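YncA (Salmonella typhimurium, PDB 3DR6) probably transfers an acetyl group from acetyl-CoA to an acceptor substrate, as a putative acetyltransferase of the GNAT family. Local coordinates at residues E61-G72 with V84-H94; K116-Q126 with L156-D166. All coordinates share one frame; numbering follows the deposited sequence.

Contact 1 of 2, residues E61-G72 with V84-H94. With EDO (1,2-ethanediol), chain I.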
loop_
_atom_site.group_PDB
_atom_site.type_symbol
_atom_site.label_atom_id
_atom_site.label_comp_id
_atom_site.label_asym_id
_atom_site.label_seq_id
_atom_site.Cartn_x
_atom_site.Cartn_y
_atom_site.Cartn_z
ATOM N N GLU C 61 -12.173 -30.323 -0.198
ATOM C CA GLU C 61 -12.073 -31.647 0.417
ATOM C C GLU C 61 -13.498 -32.184 0.512
ATOM O O GLU C 61 -14.379 -31.529 1.101
ATOM C CB GLU C 61 -11.449 -31.529 1.810
ATOM C CG GLU C 61 -11.204 -32.856 2.559
ATOM C CD GLU C 61 -10.829 -32.611 4.019
ATOM O OE1 GLU C 61 -9.841 -31.885 4.268
ATOM O OE2 GLU C 61 -11.543 -33.108 4.922
ATOM N N ASN C 62 -13.726 -33.355 -0.089
ATOM C CA ASN C 62 -15.037 -33.992 -0.097
ATOM C C ASN C 62 -16.116 -33.012 -0.568
ATOM O O ASN C 62 -17.213 -32.963 -0.014
ATOM C CB ASN C 62 -15.363 -34.561 1.294
ATOM C CG ASN C 62 -16.276 -35.792 1.236
ATOM O OD1 ASN C 62 -16.333 -36.505 0.232
ATOM N ND2 ASN C 62 -16.986 -36.047 2.340
ATOM N N GLY C 63 -15.784 -32.221 -1.587
ATOM C CA GLY C 63 -16.708 -31.229 -2.122
ATOM C C GLY C 63 -16.920 -29.956 -1.301
ATOM O O GLY C 63 -17.729 -29.104 -1.687
ATOM N N VAL C 64 -16.215 -29.812 -0.177
ATOM C CA VAL C 64 -16.361 -28.621 0.677
ATOM C C VAL C 64 -15.164 -27.677 0.446
ATOM O O VAL C 64 -14.011 -28.127 0.420
ATOM C CB VAL C 64 -16.498 -28.991 2.187
ATOM C CG1 VAL C 64 -16.554 -27.724 3.071
ATOM C CG2 VAL C 64 -17.746 -29.902 2.425
ATOM N N VAL C 65 -15.449 -26.393 0.244
ATOM C CA VAL C 65 -14.384 -25.382 0.125
ATOM C C VAL C 65 -13.792 -25.143 1.522
ATOM O O VAL C 65 -14.484 -24.702 2.426
ATOM C CB VAL C 65 -14.907 -24.057 -0.516
ATOM C CG1 VAL C 65 -13.834 -22.942 -0.461
ATOM C CG2 VAL C 65 -15.329 -24.304 -1.979
ATOM N N THR C 66 -12.517 -25.463 1.686
ATOM C CA THR C 66 -11.823 -25.399 2.985
ATOM C C THR C 66 -10.923 -24.164 3.133
ATOM O O THR C 66 -10.374 -23.883 4.222
ATOM C CB THR C 66 -10.962 -26.659 3.188
ATOM O OG1 THR C 66 -10.112 -26.809 2.050
ATOM C CG2 THR C 66 -11.833 -27.917 3.335
ATOM N N GLY C 67 -10.746 -23.432 2.032
ATOM C CA GLY C 67 -9.881 -22.254 2.016
ATOM C C GLY C 67 -9.887 -21.597 0.656
ATOM O O GLY C 67 -10.352 -22.179 -0.326
ATOM N N TYR C 68 -9.363 -20.379 0.587
ATOM C CA TYR C 68 -9.207 -19.726 -0.694
ATOM C C TYR C 68 -7.998 -18.793 -0.690
ATOM O O TYR C 68 -7.489 -18.398 0.381
ATOM C CB TYR C 68 -10.491 -18.985 -1.111
ATOM C CG TYR C 68 -10.718 -17.616 -0.477
ATOM C CD1 TYR C 68 -11.388 -17.489 0.749
ATOM C CD2 TYR C 68 -10.292 -16.446 -1.121
ATOM C CE1 TYR C 68 -11.614 -16.250 1.317
ATOM C CE2 TYR C 68 -10.515 -15.189 -0.551
ATOM C CZ TYR C 68 -11.172 -15.101 0.663
ATOM O OH TYR C 68 -11.403 -13.856 1.225
ATOM N N ALA C 69 -7.540 -18.459 -1.892
ATOM C CA ALA C 69 -6.359 -17.602 -2.057
ATOM C C ALA C 69 -6.507 -16.752 -3.313
ATOM O O ALA C 69 -7.108 -17.178 -4.312
ATOM C CB ALA C 69 -5.093 -18.439 -2.125
ATOM N N SER C 70 -5.963 -15.545 -3.252
ATOM C CA SER C 70 -5.933 -14.664 -4.427
ATOM C C SER C 70 -4.755 -13.709 -4.275
ATOM O O SER C 70 -4.109 -13.685 -3.223
ATOM C CB SER C 70 -7.249 -13.871 -4.536
ATOM O OG SER C 70 -7.339 -13.221 -5.802
ATOM N N PHE C 71 -4.464 -12.946 -5.323
ATOM C CA PHE C 71 -3.627 -11.765 -5.143
ATOM C C PHE C 71 -4.199 -10.600 -5.916
ATOM O O PHE C 71 -4.980 -10.783 -6.889
ATOM C CB PHE C 71 -2.145 -12.030 -5.476
ATOM C CG PHE C 71 -1.871 -12.415 -6.913
ATOM C CD1 PHE C 71 -1.997 -11.469 -7.939
ATOM C CD2 PHE C 71 -1.429 -13.710 -7.225
ATOM C CE1 PHE C 71 -1.711 -11.810 -9.279
ATOM C CE2 PHE C 71 -1.131 -14.069 -8.567
ATOM C CZ PHE C 71 -1.282 -13.110 -9.592
ATOM N N GLY C 72 -3.812 -9.413 -5.472
ATOM C CA GLY C 72 -4.107 -8.179 -6.182
ATOM C C GLY C 72 -2.906 -7.265 -6.217
ATOM O O GLY C 72 -1.849 -7.579 -5.664
ATOM N N VAL C 84 2.646 -7.842 -6.436
ATOM C CA VAL C 84 1.307 -8.211 -5.991
ATOM C C VAL C 84 1.329 -8.576 -4.508
ATOM O O VAL C 84 2.375 -8.967 -3.964
ATOM C CB VAL C 84 0.684 -9.365 -6.833
ATOM C CG1 VAL C 84 0.298 -8.860 -8.258
ATOM C CG2 VAL C 84 1.618 -10.621 -6.860
ATOM N N GLU C 85 0.179 -8.434 -3.862
ATOM C CA GLU C 85 0.024 -8.820 -2.475
ATOM C C GLU C 85 -1.044 -9.909 -2.375
ATOM O O GLU C 85 -2.162 -9.757 -2.920
ATOM C CB GLU C 85 -0.387 -7.610 -1.620
ATOM C CG GLU C 85 -0.644 -8.011 -0.192
ATOM C CD GLU C 85 -0.988 -6.842 0.697
ATOM O OE1 GLU C 85 -0.971 -5.689 0.182
ATOM O OE2 GLU C 85 -1.274 -7.101 1.897
ATOM N N HIS C 86 -0.716 -10.985 -1.653
ATOM C CA HIS C 86 -1.583 -12.177 -1.613
ATOM C C HIS C 86 -2.575 -12.092 -0.471
ATOM O O HIS C 86 -2.361 -11.359 0.477
ATOM C CB HIS C 86 -0.760 -13.498 -1.539
ATOM C CG HIS C 86 -0.207 -13.832 -0.178
ATOM N ND1 HIS C 86 -1.008 -14.148 0.898
ATOM C CD2 HIS C 86 1.071 -13.954 0.259
ATOM C CE1 HIS C 86 -0.246 -14.402 1.951
ATOM N NE2 HIS C 86 1.021 -14.317 1.577
ATOM N N SER C 87 -3.657 -12.842 -0.590
ATOM C CA SER C 87 -4.534 -13.074 0.530
ATOM C C SER C 87 -4.859 -14.564 0.505
ATOM O O SER C 87 -5.288 -15.102 -0.528
ATOM C CB SER C 87 -5.770 -12.156 0.473
ATOM O OG SER C 87 -6.621 -12.477 -0.639
ATOM N N VAL C 88 -4.551 -15.232 1.612
ATOM C CA VAL C 88 -4.821 -16.662 1.766
ATOM C C VAL C 88 -5.593 -16.840 3.070
ATOM O O VAL C 88 -5.091 -16.478 4.153
ATOM C CB VAL C 88 -3.500 -17.476 1.816
ATOM C CG1 VAL C 88 -3.776 -18.929 2.111
ATOM C CG2 VAL C 88 -2.730 -17.339 0.511
ATOM N N TYR C 89 -6.809 -17.369 2.978
ATOM C CA TYR C 89 -7.638 -17.553 4.170
ATOM C C TYR C 89 -8.142 -18.984 4.225
ATOM O O TYR C 89 -8.722 -19.492 3.266
ATOM C CB TYR C 89 -8.807 -16.551 4.192
ATOM C CG TYR C 89 -8.365 -15.094 4.120
ATOM C CD1 TYR C 89 -7.548 -14.546 5.112
ATOM C CD2 TYR C 89 -8.758 -14.277 3.060
ATOM C CE1 TYR C 89 -7.110 -13.202 5.043
ATOM C CE2 TYR C 89 -8.341 -12.939 2.992
ATOM C CZ TYR C 89 -7.520 -12.422 3.991
ATOM O OH TYR C 89 -7.088 -11.109 3.935
ATOM N N VAL C 90 -7.900 -19.634 5.354
ATOM C CA VAL C 90 -8.363 -20.991 5.581
ATOM C C VAL C 90 -9.605 -20.970 6.505
ATOM O O VAL C 90 -9.688 -20.183 7.453
ATOM C CB VAL C 90 -7.204 -21.861 6.138
ATOM C CG1 VAL C 90 -7.674 -23.259 6.515
ATOM C CG2 VAL C 90 -6.055 -21.927 5.091
ATOM N N HIS C 91 -10.575 -21.823 6.187
ATOM C CA HIS C 91 -11.815 -21.904 6.941
ATOM C C HIS C 91 -11.449 -22.373 8.360
ATOM O O HIS C 91 -10.599 -23.260 8.508
ATOM C CB HIS C 91 -12.719 -22.911 6.246
ATOM C CG HIS C 91 -14.080 -23.023 6.857
ATOM N ND1 HIS C 91 -14.292 -23.563 8.107
ATOM C CD2 HIS C 91 -15.299 -22.675 6.382
ATOM C CE1 HIS C 91 -15.588 -23.545 8.377
ATOM N NE2 HIS C 91 -16.221 -23.020 7.342
ATOM N N PRO C 92 -12.090 -21.812 9.413
ATOM C CA PRO C 92 -11.631 -22.189 10.753
ATOM C C PRO C 92 -11.816 -23.660 11.139
ATOM O O PRO C 92 -11.218 -24.106 12.122
ATOM C CB PRO C 92 -12.445 -21.259 11.688
ATOM C CG PRO C 92 -13.676 -20.992 10.922
ATOM C CD PRO C 92 -13.216 -20.859 9.478
ATOM N N ALA C 93 -12.624 -24.402 10.390
ATOM C CA ALA C 93 -12.812 -25.835 10.643
ATOM C C ALA C 93 -11.710 -26.677 10.010
ATOM O O ALA C 93 -11.712 -27.913 10.147
ATOM C CB ALA C 93 -14.178 -26.288 10.123
ATOM N N HIS C 94 -10.780 -26.002 9.331
ATOM C CA HIS C 94 -9.800 -26.680 8.466
ATOM C C HIS C 94 -8.352 -26.255 8.604
ATOM O O HIS C 94 -7.562 -26.487 7.692
ATOM C CB HIS C 94 -10.253 -26.563 7.012
ATOM C CG HIS C 94 -11.572 -27.214 6.775
ATOM N ND1 HIS C 94 -11.708 -28.583 6.667
ATOM C CD2 HIS C 94 -12.826 -26.703 6.731
ATOM C CE1 HIS C 94 -12.986 -28.881 6.513
ATOM N NE2 HIS C 94 -13.686 -27.760 6.558
HETATM C C1 EDO I . -7.374 -22.823 13.678
HETATM O O1 EDO I . -6.565 -21.743 13.237
HETATM C C2 EDO I . -8.700 -22.640 12.973
HETATM O O2 EDO I . -9.729 -22.576 13.960
HETATM O O HOH W 1 -9.342 -11.500 -0.253
#
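The antiparallel hairpin of strands 64-73 and 83-90, in the middle of the GNAT sheet, is joined here by paired backbone bonds at Tyr68-Tyr89, Ser70-Ser87 and Gly72-Glu85. A further bond, His91 N to Thr66 O at 2.9 Å, closes the pairing at the outer end. There Thr66 CG2 sits 3.4 Å from the His94 ring centroid and 10° off its normal, a CH-pi contact. With chi1 at 53° the threonine OG1 lies between the backbone N and the carbonyl carbon and bonds to Ser59 OG, while CG2 turns to the histidine. On the face of Tyr68, Ser70, Ser87 and Tyr89, the Tyr89 ring turns its edge toward the face of the Tyr68 ring in an offset pair, centroids 5.6 Å apart and planes at 62°; Tyr68 OH comes to 3.2 Å from Tyr89 CD2. A water 2.9 Å from Ser87 OG reaches this hydroxyl only weakly. On the opposite face Ala69 CB meets Val88 CG2 at 3.7 Å, and Val84 CG2 lies over the Phe71 ring, 4.1 Å from its centroid. Helix 14-27 packs on the tyrosines, helix 99-113 on Phe71. Side-chain cohesion therefore rests on aromatic, CH-pi and aliphatic contacts, direct polar pairing on the backbone.

Contact 2 of 2, residues K116-Q126 with L156-D166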
loop_
_atom_site.group_PDB
_atom_site.type_symbol
_atom_site.label_atom_id
_atom_site.label_comp_id
_atom_site.label_asym_id
_atom_site.label_seq_id
_atom_site.Cartn_x
_atom_site.Cartn_y
_atom_site.Cartn_z
ATOM N N LYS C 116 4.519 -11.572 -12.704
ATOM C CA LYS C 116 4.752 -10.733 -11.527
ATOM C C LYS C 116 6.172 -10.951 -10.996
ATOM O O LYS C 116 6.692 -12.062 -11.030
ATOM C CB LYS C 116 3.719 -10.972 -10.424
ATOM C CG LYS C 116 2.252 -10.590 -10.796
ATOM C CD LYS C 116 2.176 -9.230 -11.479
ATOM C CE LYS C 116 0.723 -8.862 -11.830
ATOM N NZ LYS C 116 0.733 -7.535 -12.532
ATOM N N HIS C 117 6.798 -9.872 -10.525
ATOM C CA HIS C 117 8.225 -9.906 -10.135
ATOM C C HIS C 117 8.458 -10.103 -8.633
ATOM O O HIS C 117 9.480 -10.696 -8.225
ATOM C CB HIS C 117 8.941 -8.635 -10.639
ATOM C CG HIS C 117 10.425 -8.623 -10.412
ATOM N ND1 HIS C 117 11.276 -9.549 -10.969
ATOM C CD2 HIS C 117 11.211 -7.771 -9.703
ATOM C CE1 HIS C 117 12.516 -9.278 -10.615
ATOM N NE2 HIS C 117 12.512 -8.197 -9.861
ATOM N N VAL C 118 7.523 -9.614 -7.809
ATOM C CA VAL C 118 7.636 -9.778 -6.340
ATOM C C VAL C 118 6.239 -10.090 -5.790
ATOM O O VAL C 118 5.285 -9.444 -6.239
ATOM C CB VAL C 118 8.161 -8.464 -5.636
ATOM C CG1 VAL C 118 8.184 -8.647 -4.109
ATOM C CG2 VAL C 118 9.559 -8.075 -6.165
HETATM N N MSE C 119 6.109 -11.048 -4.853
HETATM C CA MSE C 119 4.836 -11.205 -4.069
HETATM C C MSE C 119 5.129 -10.743 -2.656
HETATM O O MSE C 119 6.141 -11.105 -2.053
HETATM C CB MSE C 119 4.177 -12.626 -4.040
HETATM C CG MSE C 119 2.515 -12.752 -3.548
HETATM SE SE MSE C 119 2.427 -14.650 -3.451
HETATM C CE MSE C 119 3.648 -15.065 -5.058
ATOM N N VAL C 120 4.230 -9.923 -2.162
ATOM C CA VAL C 120 4.323 -9.382 -0.823
ATOM C C VAL C 120 3.260 -10.035 0.059
ATOM O O VAL C 120 2.113 -10.208 -0.381
ATOM C CB VAL C 120 4.075 -7.867 -0.869
ATOM C CG1 VAL C 120 4.040 -7.271 0.568
ATOM C CG2 VAL C 120 5.151 -7.180 -1.674
ATOM N N ALA C 121 3.632 -10.351 1.299
ATOM C CA ALA C 121 2.691 -10.761 2.308
ATOM C C ALA C 121 2.640 -9.686 3.396
ATOM O O ALA C 121 3.677 -9.201 3.831
ATOM C CB ALA C 121 3.137 -12.114 2.911
ATOM N N GLY C 122 1.434 -9.302 3.806
ATOM C CA GLY C 122 1.232 -8.389 4.941
ATOM C C GLY C 122 0.755 -9.261 6.093
ATOM O O GLY C 122 -0.275 -9.945 5.983
ATOM N N ILE C 123 1.526 -9.283 7.175
ATOM C CA ILE C 123 1.321 -10.230 8.263
ATOM C C ILE C 123 1.340 -9.447 9.579
ATOM O O ILE C 123 2.210 -8.587 9.785
ATOM C CB ILE C 123 2.462 -11.323 8.271
ATOM C CG1 ILE C 123 2.582 -12.050 6.928
ATOM C CG2 ILE C 123 2.244 -12.322 9.412
ATOM C CD1 ILE C 123 3.875 -12.895 6.814
ATOM N N GLU C 124 0.362 -9.693 10.464
ATOM C CA GLU C 124 0.446 -9.089 11.806
ATOM C C GLU C 124 1.751 -9.560 12.452
ATOM O O GLU C 124 2.052 -10.743 12.419
ATOM C CB GLU C 124 -0.732 -9.476 12.680
ATOM C CG GLU C 124 -0.806 -8.553 13.900
ATOM C CD GLU C 124 -1.536 -9.140 15.054
ATOM O OE1 GLU C 124 -2.013 -10.296 14.950
ATOM O OE2 GLU C 124 -1.648 -8.417 16.078
ATOM N N SER C 125 2.522 -8.644 13.032
ATOM C CA SER C 125 3.907 -8.939 13.384
ATOM C C SER C 125 4.050 -10.056 14.430
ATOM O O SER C 125 5.093 -10.738 14.488
ATOM C CB SER C 125 4.629 -7.692 13.858
ATOM O OG SER C 125 4.655 -6.691 12.848
ATOM N N GLN C 126 2.992 -10.247 15.213
ATOM C CA GLN C 126 2.996 -11.231 16.288
ATOM C C GLN C 126 2.628 -12.663 15.824
ATOM O O GLN C 126 2.777 -13.650 16.599
ATOM C CB GLN C 126 2.136 -10.713 17.460
ATOM C CG GLN C 126 2.758 -9.441 18.172
ATOM C CD GLN C 126 2.616 -8.071 17.384
ATOM O OE1 GLN C 126 1.977 -7.983 16.315
ATOM N NE2 GLN C 126 3.219 -7.004 17.942
ATOM N N LEU C 156 -2.096 -2.124 15.847
ATOM C CA LEU C 156 -1.501 -3.338 15.306
ATOM C C LEU C 156 -0.208 -3.036 14.566
ATOM O O LEU C 156 -0.105 -1.991 13.872
ATOM C CB LEU C 156 -2.476 -4.029 14.337
ATOM C CG LEU C 156 -3.860 -4.414 14.850
ATOM C CD1 LEU C 156 -4.659 -5.057 13.714
ATOM C CD2 LEU C 156 -3.760 -5.361 16.047
ATOM N N ASP C 157 0.764 -3.955 14.700
ATOM C CA ASP C 157 2.046 -3.857 13.993
ATOM C C ASP C 157 1.997 -4.724 12.733
ATOM O O ASP C 157 1.413 -5.835 12.740
ATOM C CB ASP C 157 3.205 -4.313 14.878
ATOM C CG ASP C 157 3.276 -3.548 16.209
ATOM O OD1 ASP C 157 2.689 -2.447 16.356
ATOM O OD2 ASP C 157 3.930 -4.092 17.131
ATOM N N LEU C 158 2.594 -4.208 11.661
ATOM C CA LEU C 158 2.572 -4.909 10.365
ATOM C C LEU C 158 3.974 -5.363 9.985
ATOM O O LEU C 158 4.930 -4.571 10.020
ATOM C CB LEU C 158 2.046 -3.976 9.270
ATOM C CG LEU C 158 2.012 -4.547 7.840
ATOM C CD1 LEU C 158 1.066 -5.726 7.786
ATOM C CD2 LEU C 158 1.536 -3.485 6.853
ATOM N N THR C 159 4.076 -6.621 9.588
ATOM C CA THR C 159 5.290 -7.132 8.975
ATOM C C THR C 159 5.006 -7.304 7.477
ATOM O O THR C 159 3.958 -7.836 7.096
ATOM C CB THR C 159 5.693 -8.477 9.637
ATOM O OG1 THR C 159 6.056 -8.216 11.003
ATOM C CG2 THR C 159 6.874 -9.135 8.926
ATOM N N PHE C 160 5.905 -6.809 6.627
ATOM C CA PHE C 160 5.872 -7.246 5.236
ATOM C C PHE C 160 6.943 -8.289 5.029
ATOM O O PHE C 160 8.080 -8.144 5.504
ATOM C CB PHE C 160 6.101 -6.143 4.213
ATOM C CG PHE C 160 4.919 -5.246 3.979
ATOM C CD1 PHE C 160 5.096 -3.866 4.070
ATOM C CD2 PHE C 160 3.650 -5.764 3.619
ATOM C CE1 PHE C 160 4.002 -2.969 3.821
ATOM C CE2 PHE C 160 2.578 -4.885 3.360
ATOM C CZ PHE C 160 2.763 -3.480 3.469
HETATM N N MSE C 161 6.558 -9.346 4.338
HETATM C CA MSE C 161 7.551 -10.276 3.785
HETATM C C MSE C 161 7.428 -10.329 2.271
HETATM O O MSE C 161 6.367 -10.026 1.701
HETATM C CB MSE C 161 7.408 -11.658 4.394
HETATM C CG MSE C 161 7.491 -11.638 5.913
HETATM SE SE MSE C 161 7.340 -13.449 6.694
HETATM C CE MSE C 161 9.060 -14.138 6.163
ATOM N N GLN C 162 8.518 -10.658 1.604
ATOM C CA GLN C 162 8.450 -10.687 0.154
ATOM C C GLN C 162 9.263 -11.818 -0.464
ATOM O O GLN C 162 10.184 -12.325 0.142
ATOM C CB GLN C 162 8.868 -9.357 -0.454
ATOM C CG GLN C 162 10.365 -9.003 -0.291
ATOM C CD GLN C 162 10.662 -7.613 -0.833
ATOM O OE1 GLN C 162 10.381 -6.589 -0.158
ATOM N NE2 GLN C 162 11.220 -7.559 -2.046
ATOM N N LEU C 163 8.886 -12.175 -1.684
ATOM C CA LEU C 163 9.559 -13.214 -2.458
ATOM C C LEU C 163 9.737 -12.695 -3.865
ATOM O O LEU C 163 8.750 -12.363 -4.544
ATOM C CB LEU C 163 8.731 -14.516 -2.486
ATOM C CG LEU C 163 9.226 -15.623 -3.438
ATOM C CD1 LEU C 163 10.596 -16.174 -2.954
ATOM C CD2 LEU C 163 8.195 -16.743 -3.501
ATOM N N GLN C 164 10.985 -12.605 -4.305
ATOM C CA GLN C 164 11.269 -12.235 -5.702
ATOM C C GLN C 164 11.077 -13.477 -6.563
ATOM O O GLN C 164 11.581 -14.560 -6.249
ATOM C CB GLN C 164 12.686 -11.654 -5.834
ATOM C CG GLN C 164 12.903 -10.982 -7.175
ATOM C CD GLN C 164 14.212 -10.228 -7.272
ATOM O OE1 GLN C 164 14.496 -9.355 -6.442
ATOM N NE2 GLN C 164 14.999 -10.532 -8.300
ATOM N N LEU C 165 10.328 -13.315 -7.652
ATOM C CA LEU C 165 9.859 -14.444 -8.462
ATOM C C LEU C 165 10.735 -14.804 -9.681
ATOM O O LEU C 165 10.584 -15.880 -10.260
ATOM C CB LEU C 165 8.405 -14.173 -8.892
ATOM C CG LEU C 165 7.423 -13.994 -7.716
ATOM C CD1 LEU C 165 5.992 -13.698 -8.199
ATOM C CD2 LEU C 165 7.435 -15.252 -6.832
ATOM N N ASP C 166 11.659 -13.910 -10.047
ATOM C CA ASP C 166 12.555 -14.134 -11.195
ATOM C C ASP C 166 13.718 -13.162 -11.092
ATOM O O ASP C 166 13.650 -12.194 -10.336
ATOM C CB ASP C 166 11.801 -13.887 -12.509
ATOM C CG ASP C 166 11.427 -12.404 -12.695
ATOM O OD1 ASP C 166 12.263 -11.634 -13.224
ATOM O OD2 ASP C 166 10.285 -12.014 -12.346
HETATM O O HOH W 2 8.182 -13.828 -12.674
HETATM O O HOH W 3 0.068 -6.358 16.299
HETATM O O HOH W 4 7.361 -9.933 13.261
#
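His117 and Asp166 meet through a nearly straight hydrogen bond, ND1 to OD2 at 3.0 Å with 167° at the hydrogen. The carboxylate oxygen lies in the imidazole plane, yet the donor comes in 47° above the plane of the carboxylate. A water joins the same OD2 to Lys116 O. Over one face of the ring lies Gln164 CG, 4.1 Å from the centroid, and this side chain is tied back by its NE2 to Asp166 O.

Along the strands, backbone bonds pair Met119 with Leu163, Ala121 with Met161 and Ile123 with Thr159. Val120 CG1 touches Phe160 CD2 at 3.4 Å, and Ala121 O lies at the edge of that ring, in its plane. On the other face Ile123 CD1 reaches Met161 SE, a selenomethionine atom, at 3.5 Å. At the far end Ser125, with OG anti to its carbonyl carbon (chi1 -60°), brings that hydroxyl to 2.8 Å from Thr159 OG1. Next to it Gln126 NE2 donates to Asp157 OD2 at 3.1 Å.

The second shell fixes these groups. Gln144 binds both hydroxyls, and Asp157 OD1 accepts from Gln147 N of the same chain. Helices 99-113 and 128-135 pack on the face of Met119, Ala121 and Met161. From the second subunit, Trp155 stacks on the His117 ring while Gln147 of that subunit bonds to its NE2 through OE1.

Both imidazole nitrogens thus have oxygen partners, one of them a carboxylate, which would favour a protonated ring. These bonds, with the packing of Gln164 and of Trp155 of the second subunit, should hold its rotation. The bond and stack from the second subunit place this end in the subunit interface, which Gln162 and Leu158 also reach.

Contacts 1 and 2, their centres about 17 Å apart, are successive strand pairs of one sheet, joined where strand 83-90 runs parallel to strand 118-124. The seam is short: Val84 O lies 2.8 Å from Val120 N, and Val84 N lies 3.1 Å from Val118 O, both probable hydrogen bonds, and His86 N bonds to Val120 O at 3.2 Å. His86 NE2 then packs on Ala121 CB at 3.3 Å. Beyond it the strands separate, from 5.0 Å between the CA atoms of Val84 and Met119 to 12.3 Å between those of Tyr89 and Ile123. Such a splay is the hallmark of GNAT enzymes, in which the pantetheine arm of acetyl-CoA inserts between the strands; by analogy the two contacts probably flank that site here.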